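Local atomic coordinates of caspase-3 (Porites astreoides, PDB entry 6WI4), a protein that probably acts as a cysteine protease of coral apoptosis, cutting target proteins after aspartate residues as other caspases do. Residues Y80-F85 and P122-F127. Sequence-based numbering, arbitrary orientation.
Sequences YDAFIF and PKMFFF
I84 and M124 pack against each other on one face of two neighbouring parallel strands at the centre of the caspase fold's mixed sheet. The bend in the methionine chain at chi3 (-96°) brings methyl CE to within 3.6 Å of I84 CG1, and the same CE reaches A82 CB at 3.9 Å. With CG1 of I84 anti to the carbonyl carbon (chi1 -71°), the other branch, CG2, is left anti to the backbone N and meets the edge of the F126 ring at CE1, 3.9 Å away. Cutting I84 back to an alanine removes both branches and is likely to open a gap between M124 CE and the F126 edge, with CE held less firmly. On the opposite face F85 and F125 meet obliquely, their planes at 38°, with F85 CB and CD1 lying against F125 CE2 and CD2.

The strands are joined by four backbone hydrogen bonds: F83 N to P122 O, M124 N to F83 O (2.9 Å and almost perfectly straight), F85 N to M124 O and F126 N to F85 O. Farther out, strand 13-18 pairs with I84 through I13 and V15, and strand 147-151 pairs with K123 through V148. L108 and T109 of helix 105-110 cover F85 and F125, whereas L226 touches P122 and M124 on the I84 side. Besides the F126 amide, F85 O takes a CA-H...O contact from F125 CA at 3.2 Å.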
ATOM      1  N   TYR A  80      -8.950   3.940 -18.390  1.00 14.65           N
ATOM      2  CA  TYR A  80      -8.191   4.403 -17.239  1.00 14.97           C
ATOM      3  C   TYR A  80      -6.731   4.625 -17.605  1.00 13.53           C
ATOM      4  O   TYR A  80      -6.219   4.075 -18.582  1.00 14.01           O
ATOM      5  CB  TYR A  80      -8.265   3.392 -16.091  1.00 11.45           C
ATOM      6  CG  TYR A  80      -9.668   3.110 -15.610  1.00 13.53           C
ATOM      7  CD1 TYR A  80     -10.547   4.142 -15.334  1.00 15.09           C
ATOM      8  CD2 TYR A  80     -10.104   1.806 -15.436  1.00 13.64           C
ATOM      9  CE1 TYR A  80     -11.843   3.877 -14.885  1.00 18.83           C
ATOM     10  CE2 TYR A  80     -11.394   1.532 -14.998  1.00 15.12           C
ATOM     11  CZ  TYR A  80     -12.246   2.567 -14.728  1.00 17.03           C
ATOM     12  OH  TYR A  80     -13.525   2.278 -14.284  1.00 20.58           O
ATOM     13  N   ASP A  81      -6.058   5.409 -16.763  1.00 12.95           N
ATOM     14  CA  ASP A  81      -4.637   5.690 -16.911  1.00 12.12           C
ATOM     15  C   ASP A  81      -3.757   4.930 -15.929  1.00 12.47           C
ATOM     16  O   ASP A  81      -2.540   4.865 -16.141  1.00 14.70           O
ATOM     17  CB  ASP A  81      -4.364   7.187 -16.711  1.00 13.20           C
ATOM     18  CG  ASP A  81      -4.890   8.046 -17.853  1.00 15.90           C
ATOM     19  OD1 ASP A  81      -4.918   7.564 -19.005  1.00 19.32           O
ATOM     20  OD2 ASP A  81      -5.269   9.198 -17.572  1.00 21.63           O
ATOM     21  N   ALA A  82      -4.325   4.374 -14.863  1.00 11.73           N
ATOM     22  CA  ALA A  82      -3.520   3.853 -13.763  1.00 11.88           C
ATOM     23  C   ALA A  82      -4.380   2.911 -12.934  1.00 11.39           C
ATOM     24  O   ALA A  82      -5.598   2.857 -13.098  1.00 10.49           O
ATOM     25  CB  ALA A  82      -2.969   4.993 -12.902  1.00 12.05           C
ATOM     26  N   PHE A  83      -3.733   2.181 -12.019  1.00 11.52           N
ATOM     27  CA  PHE A  83      -4.425   1.273 -11.104  1.00  9.23           C
ATOM     28  C   PHE A  83      -3.744   1.329  -9.749  1.00  8.23           C
ATOM     29  O   PHE A  83      -2.514   1.371  -9.682  1.00  9.76           O
ATOM     30  CB  PHE A  83      -4.422  -0.171 -11.627  1.00 10.67           C
ATOM     31  CG  PHE A  83      -4.996  -1.177 -10.660  1.00  9.29           C
ATOM     32  CD1 PHE A  83      -6.357  -1.198 -10.393  1.00 10.26           C
ATOM     33  CD2 PHE A  83      -4.179  -2.108 -10.034  1.00 12.40           C
ATOM     34  CE1 PHE A  83      -6.888  -2.123  -9.499  1.00 12.39           C
ATOM     35  CE2 PHE A  83      -4.702  -3.032  -9.141  1.00 13.52           C
ATOM     36  CZ  PHE A  83      -6.065  -3.037  -8.876  1.00 13.58           C
ATOM     37  N   ILE A  84      -4.538   1.311  -8.676  1.00  8.14           N
ATOM     38  CA  ILE A  84      -4.026   1.317  -7.306  1.00 10.67           C
ATOM     39  C   ILE A  84      -4.593   0.121  -6.559  1.00  8.87           C
ATOM     40  O   ILE A  84      -5.804  -0.125  -6.611  1.00  9.21           O
ATOM     41  CB  ILE A  84      -4.393   2.618  -6.573  1.00  8.46           C
ATOM     42  CG1 ILE A  84      -3.582   3.781  -7.137  1.00  7.87           C
ATOM     43  CG2 ILE A  84      -4.205   2.465  -5.050  1.00  9.83           C
ATOM     44  CD1 ILE A  84      -3.964   5.131  -6.537  1.00  9.21           C
ATOM     45  N   PHE A  85      -3.727  -0.595  -5.839  1.00 10.01           N
ATOM     46  CA  PHE A  85      -4.128  -1.649  -4.915  1.00  9.55           C
ATOM     47  C   PHE A  85      -3.463  -1.393  -3.571  1.00 10.44           C
ATOM     48  O   PHE A  85      -2.250  -1.185  -3.513  1.00 11.23           O
ATOM     49  CB  PHE A  85      -3.729  -3.032  -5.446  1.00 10.28           C
ATOM     50  CG  PHE A  85      -4.067  -4.160  -4.520  1.00 12.41           C
ATOM     51  CD1 PHE A  85      -3.202  -4.521  -3.491  1.00 15.43           C
ATOM     52  CD2 PHE A  85      -5.228  -4.885  -4.698  1.00 18.15           C
ATOM     53  CE1 PHE A  85      -3.508  -5.559  -2.641  1.00 16.70           C
ATOM     54  CE2 PHE A  85      -5.538  -5.937  -3.843  1.00 15.80           C
ATOM     55  CZ  PHE A  85      -4.672  -6.274  -2.826  1.00 16.03           C
ATOM     56  N   PRO A 122       0.839   2.864 -14.996  1.00  9.95           N
ATOM     57  CA  PRO A 122       1.344   2.639 -13.636  1.00 10.26           C
ATOM     58  C   PRO A 122       0.406   1.767 -12.819  1.00 13.42           C
ATOM     59  O   PRO A 122      -0.811   1.979 -12.787  1.00 14.20           O
ATOM     60  CB  PRO A 122       1.470   4.053 -13.057  1.00 13.63           C
ATOM     61  CG  PRO A 122       0.697   4.939 -13.969  1.00 19.09           C
ATOM     62  CD  PRO A 122       0.660   4.291 -15.309  1.00 12.63           C
ATOM     63  N   LYS A 123       0.995   0.775 -12.159  1.00  9.65           N
ATOM     64  CA  LYS A 123       0.294  -0.152 -11.277  1.00  7.92           C
ATOM     65  C   LYS A 123       0.918   0.008  -9.906  1.00 11.45           C
ATOM     66  O   LYS A 123       2.045  -0.445  -9.682  1.00 10.99           O
ATOM     67  CB  LYS A 123       0.416  -1.585 -11.789  1.00 11.56           C
ATOM     68  CG  LYS A 123      -0.185  -1.758 -13.198  1.00 14.36           C
ATOM     69  CD  LYS A 123       0.287  -3.027 -13.882  1.00 15.68           C
ATOM     70  CE  LYS A 123       1.581  -2.827 -14.688  1.00 15.80           C
ATOM     71  NZ  LYS A 123       1.358  -2.105 -15.979  1.00 15.99           N
ATOM     72  N   MET A 124       0.199   0.669  -9.009  1.00  9.09           N
ATOM     73  CA  MET A 124       0.724   1.061  -7.706  1.00  9.28           C
ATOM     74  C   MET A 124       0.180   0.137  -6.632  1.00  9.44           C
ATOM     75  O   MET A 124      -1.034  -0.047  -6.529  1.00 11.87           O
ATOM     76  CB  MET A 124       0.339   2.501  -7.384  1.00 10.44           C
ATOM     77  CG  MET A 124       0.913   3.524  -8.343  1.00 10.63           C
ATOM     78  SD  MET A 124       0.082   5.114  -8.182  1.00 13.59           S
ATOM     79  CE  MET A 124      -1.129   4.962  -9.500  1.00 11.92           C
ATOM     80  N   PHE A 125       1.070  -0.407  -5.809  1.00  8.83           N
ATOM     81  CA  PHE A 125       0.686  -1.243  -4.680  1.00  8.81           C
ATOM     82  C   PHE A 125       1.196  -0.609  -3.394  1.00 11.13           C
ATOM     83  O   PHE A 125       2.369  -0.230  -3.315  1.00 13.14           O
ATOM     84  CB  PHE A 125       1.249  -2.654  -4.850  1.00 10.29           C
ATOM     85  CG  PHE A 125       0.568  -3.430  -5.920  1.00 10.98           C
ATOM     86  CD1 PHE A 125       0.800  -3.148  -7.253  1.00 12.01           C
ATOM     87  CD2 PHE A 125      -0.343  -4.419  -5.598  1.00 13.88           C
ATOM     88  CE1 PHE A 125       0.147  -3.854  -8.250  1.00 15.30           C
ATOM     89  CE2 PHE A 125      -0.996  -5.119  -6.585  1.00 13.33           C
ATOM     90  CZ  PHE A 125      -0.746  -4.837  -7.913  1.00 13.25           C
ATOM     91  N   PHE A 126       0.315  -0.471  -2.404  1.00  7.42           N
ATOM     92  CA  PHE A 126       0.667   0.081  -1.101  1.00  8.47           C
ATOM     93  C   PHE A 126       0.403  -0.965  -0.031  1.00 10.97           C
ATOM     94  O   PHE A 126      -0.689  -1.537   0.020  1.00 11.01           O
ATOM     95  CB  PHE A 126      -0.141   1.342  -0.781  1.00  9.88           C
ATOM     96  CG  PHE A 126       0.008   2.441  -1.789  1.00  9.23           C
ATOM     97  CD1 PHE A 126      -0.798   2.486  -2.915  1.00  8.19           C
ATOM     98  CD2 PHE A 126       0.935   3.456  -1.584  1.00 10.30           C
ATOM     99  CE1 PHE A 126      -0.670   3.510  -3.842  1.00 10.60           C
ATOM    100  CE2 PHE A 126       1.072   4.481  -2.514  1.00 11.46           C
ATOM    101  CZ  PHE A 126       0.263   4.508  -3.638  1.00 11.75           C
ATOM    102  N   PHE A 127       1.379  -1.189   0.844  1.00  8.00           N
ATOM    103  CA  PHE A 127       1.269  -2.217   1.875  1.00  8.06           C
ATOM    104  C   PHE A 127       1.505  -1.609   3.243  1.00 10.12           C
ATOM    105  O   PHE A 127       2.570  -1.031   3.486  1.00 10.55           O
ATOM    106  CB  PHE A 127       2.291  -3.334   1.660  1.00  9.89           C
ATOM    107  CG  PHE A 127       2.175  -4.032   0.352  1.00 10.24           C
ATOM    108  CD1 PHE A 127       1.262  -5.052   0.182  1.00 12.83           C
ATOM    109  CD2 PHE A 127       2.978  -3.678  -0.713  1.00 11.22           C
ATOM    110  CE1 PHE A 127       1.144  -5.699  -1.043  1.00 12.03           C
ATOM    111  CE2 PHE A 127       2.879  -4.338  -1.938  1.00 12.64           C
ATOM    112  CZ  PHE A 127       1.961  -5.348  -2.098  1.00 11.91           C
TER